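Local coordinates for cyclodipeptide synthase, BtCDPS (Bacillus thermoamylovorans, PDB 6ZTU), which probably joins two aminoacyl groups, taken from aminoacyl-tRNAs, into a cyclic dipeptide, at residues 47-52 and 102-107. Sequence-based numbering, arbitrary orientation.
Sequences QLIDWS and RKNGRE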
loop_
_atom_site.group_PDB
_atom_site.type_symbol
_atom_site.label_atom_id
_atom_site.label_comp_id
_atom_site.label_asym_id
_atom_site.label_seq_id
_atom_site.Cartn_x
_atom_site.Cartn_y
_atom_site.Cartn_z
ATOM N N GLN A 47 4.533 -11.947 -10.992
ATOM C CA GLN A 47 5.682 -12.340 -10.186
ATOM C C GLN A 47 5.372 -12.214 -8.702
ATOM O O GLN A 47 5.690 -13.110 -7.917
ATOM C CB GLN A 47 6.891 -11.485 -10.554
ATOM C CG GLN A 47 7.488 -11.799 -11.909
ATOM C CD GLN A 47 8.897 -11.258 -12.020
ATOM O OE1 GLN A 47 9.141 -10.093 -11.722
ATOM N NE2 GLN A 47 9.833 -12.105 -12.433
ATOM N N LEU A 48 4.741 -11.103 -8.301
ATOM C CA LEU A 48 4.392 -10.911 -6.894
ATOM C C LEU A 48 3.512 -12.046 -6.390
ATOM O O LEU A 48 3.749 -12.606 -5.313
ATOM C CB LEU A 48 3.672 -9.577 -6.697
ATOM C CG LEU A 48 4.433 -8.268 -6.880
ATOM C CD1 LEU A 48 3.452 -7.114 -6.776
ATOM C CD2 LEU A 48 5.521 -8.150 -5.817
ATOM N N ILE A 49 2.498 -12.401 -7.169
ATOM C CA ILE A 49 1.516 -13.378 -6.725
ATOM C C ILE A 49 2.072 -14.793 -6.828
ATOM O O ILE A 49 1.825 -15.627 -5.956
ATOM C CB ILE A 49 0.212 -13.193 -7.522
ATOM C CG1 ILE A 49 -0.467 -11.879 -7.105
ATOM C CG2 ILE A 49 -0.732 -14.360 -7.302
ATOM C CD1 ILE A 49 -1.562 -11.424 -8.041
ATOM N N ASP A 50 2.851 -15.083 -7.874
ATOM C CA ASP A 50 3.495 -16.395 -7.971
ATOM C C ASP A 50 4.412 -16.649 -6.782
ATOM O O ASP A 50 4.349 -17.708 -6.150
ATOM C CB ASP A 50 4.288 -16.507 -9.273
ATOM C CG ASP A 50 3.399 -16.573 -10.493
ATOM O OD1 ASP A 50 2.207 -16.909 -10.342
ATOM O OD2 ASP A 50 3.897 -16.291 -11.604
ATOM N N TRP A 51 5.281 -15.684 -6.471
ATOM C CA TRP A 51 6.157 -15.810 -5.313
ATOM C C TRP A 51 5.357 -15.903 -4.021
ATOM O O TRP A 51 5.668 -16.722 -3.152
ATOM C CB TRP A 51 7.132 -14.625 -5.268
ATOM C CG TRP A 51 8.022 -14.586 -4.056
ATOM C CD1 TRP A 51 9.193 -15.271 -3.870
ATOM C CD2 TRP A 51 7.820 -13.808 -2.876
ATOM N NE1 TRP A 51 9.721 -14.970 -2.637
ATOM C CE2 TRP A 51 8.900 -14.071 -2.007
ATOM C CE3 TRP A 51 6.828 -12.904 -2.468
ATOM C CZ2 TRP A 51 9.017 -13.468 -0.750
ATOM C CZ3 TRP A 51 6.943 -12.306 -1.221
ATOM C CH2 TRP A 51 8.029 -12.589 -0.375
ATOM N N SER A 52 4.330 -15.058 -3.866
ATOM C CA SER A 52 3.547 -15.082 -2.635
ATOM C C SER A 52 2.845 -16.417 -2.465
ATOM O O SER A 52 2.773 -16.951 -1.353
ATOM C CB SER A 52 2.513 -13.958 -2.643
ATOM O OG SER A 52 3.145 -12.700 -2.504
ATOM N N ARG A 102 -5.827 -17.050 -9.815
ATOM C CA ARG A 102 -6.485 -18.224 -10.378
ATOM C C ARG A 102 -5.463 -19.234 -10.887
ATOM O O ARG A 102 -5.590 -20.437 -10.636
ATOM C CB ARG A 102 -7.436 -17.799 -11.496
ATOM C CG ARG A 102 -8.073 -18.963 -12.241
ATOM C CD ARG A 102 -9.314 -18.518 -13.003
ATOM N NE ARG A 102 -9.168 -17.186 -13.586
ATOM C CZ ARG A 102 -8.557 -16.931 -14.742
ATOM N NH1 ARG A 102 -8.021 -17.919 -15.448
ATOM N NH2 ARG A 102 -8.473 -15.683 -15.192
ATOM N N LYS A 103 -4.423 -18.755 -11.573
ATOM C CA LYS A 103 -3.355 -19.630 -12.046
ATOM C C LYS A 103 -2.749 -20.448 -10.911
ATOM O O LYS A 103 -2.373 -21.611 -11.106
ATOM C CB LYS A 103 -2.279 -18.792 -12.739
ATOM C CG LYS A 103 -1.105 -19.577 -13.287
ATOM C CD LYS A 103 -0.086 -18.640 -13.923
ATOM C CE LYS A 103 0.720 -17.896 -12.866
ATOM N NZ LYS A 103 1.624 -16.860 -13.459
ATOM N N ASN A 104 -2.647 -19.864 -9.717
ATOM C CA ASN A 104 -2.066 -20.542 -8.567
ATOM C C ASN A 104 -3.085 -21.305 -7.736
ATOM O O ASN A 104 -2.742 -21.774 -6.648
ATOM C CB ASN A 104 -1.355 -19.528 -7.663
ATOM C CG ASN A 104 -0.038 -19.068 -8.231
ATOM O OD1 ASN A 104 0.997 -19.671 -7.959
ATOM N ND2 ASN A 104 -0.059 -17.975 -8.995
ATOM N N GLY A 105 -4.326 -21.419 -8.199
ATOM C CA GLY A 105 -5.337 -22.100 -7.411
ATOM C C GLY A 105 -5.706 -21.389 -6.132
ATOM O O GLY A 105 -6.114 -22.038 -5.167
ATOM N N ARG A 106 -5.589 -20.063 -6.107
ATOM C CA ARG A 106 -5.811 -19.251 -4.918
ATOM C C ARG A 106 -7.159 -18.545 -4.975
ATOM O O ARG A 106 -7.649 -18.191 -6.052
ATOM C CB ARG A 106 -4.711 -18.192 -4.783
ATOM C CG ARG A 106 -3.333 -18.739 -4.466
ATOM C CD ARG A 106 -3.192 -18.926 -2.985
ATOM N NE ARG A 106 -1.894 -19.475 -2.611
ATOM C CZ ARG A 106 -1.481 -19.585 -1.356
ATOM N NH1 ARG A 106 -2.275 -19.194 -0.371
ATOM N NH2 ARG A 106 -0.293 -20.102 -1.083
ATOM N N GLU A 107 -7.734 -18.300 -3.797
ATOM C CA GLU A 107 -8.936 -17.475 -3.716
ATOM C C GLU A 107 -8.669 -16.088 -4.281
ATOM O O GLU A 107 -7.588 -15.520 -4.093
ATOM C CB GLU A 107 -9.399 -17.350 -2.265
ATOM C CG GLU A 107 -9.640 -18.671 -1.575
ATOM C CD GLU A 107 -11.092 -18.852 -1.196
ATOM O OE1 GLU A 107 -11.367 -19.268 -0.046
ATOM O OE2 GLU A 107 -11.957 -18.565 -2.055
#
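Asp50 meets Asn104 and Lys103 through its carboxylate, the amide on one oxygen and the ammonium chiefly on the other. Asp50 OD1 receives Asn104 ND2 at 2.8 Å; the N-H...O angle of 170° marks this bond as nearly straight, and the oxygen, met nearly along its C-O axis, lies in the amide plane. The carboxylate and amide planes are nevertheless turned 51° apart, so the two flat groups meet twisted. Asp50 OD2 takes Lys103 NZ at 3.0 Å on its syn lone pair, completing a salt bridge, and the ammonium also lies near OD1 of the same carboxylate. Lys103 leaves the backbone with CG anti to N and bends at chi3 (75°), which carries NZ to the carboxylate and to His46 ND1. The contact ties helix 42-55 to the end of helix 79-103 in the Rossmann-like fold of the HUP clan. Here that helix ends in a Schellman motif: Gly105, with positive phi, is the C' residue, Gly105 N bonds to Arg102 O at 2.9 Å and Arg106 N to Leu101 O, while Asn104 ND2 also reaches back to Ala100 O. With an alanine at Asp50, Lys103 would probably lose its carboxylate mate and keep His46, and the Asn104 amide would be left with the Ala100 carbonyl. Asp50 and Asn104 form the close-fitting centre, and buried Ile49 closes the inner side, Ile49 CG2 lying 4.0 Å from Asn104 ND2; its side chain also packs on Ala100, Leu101 and Leu31. Lys103 lies on the exposed side. Arg106 is only loosely apposed to Ser52, Arg106 NH2 to Ser52 O 4.4 Å; its guanidinium instead bonds to the carbonyls of Ser53, Phe56 and Lys57.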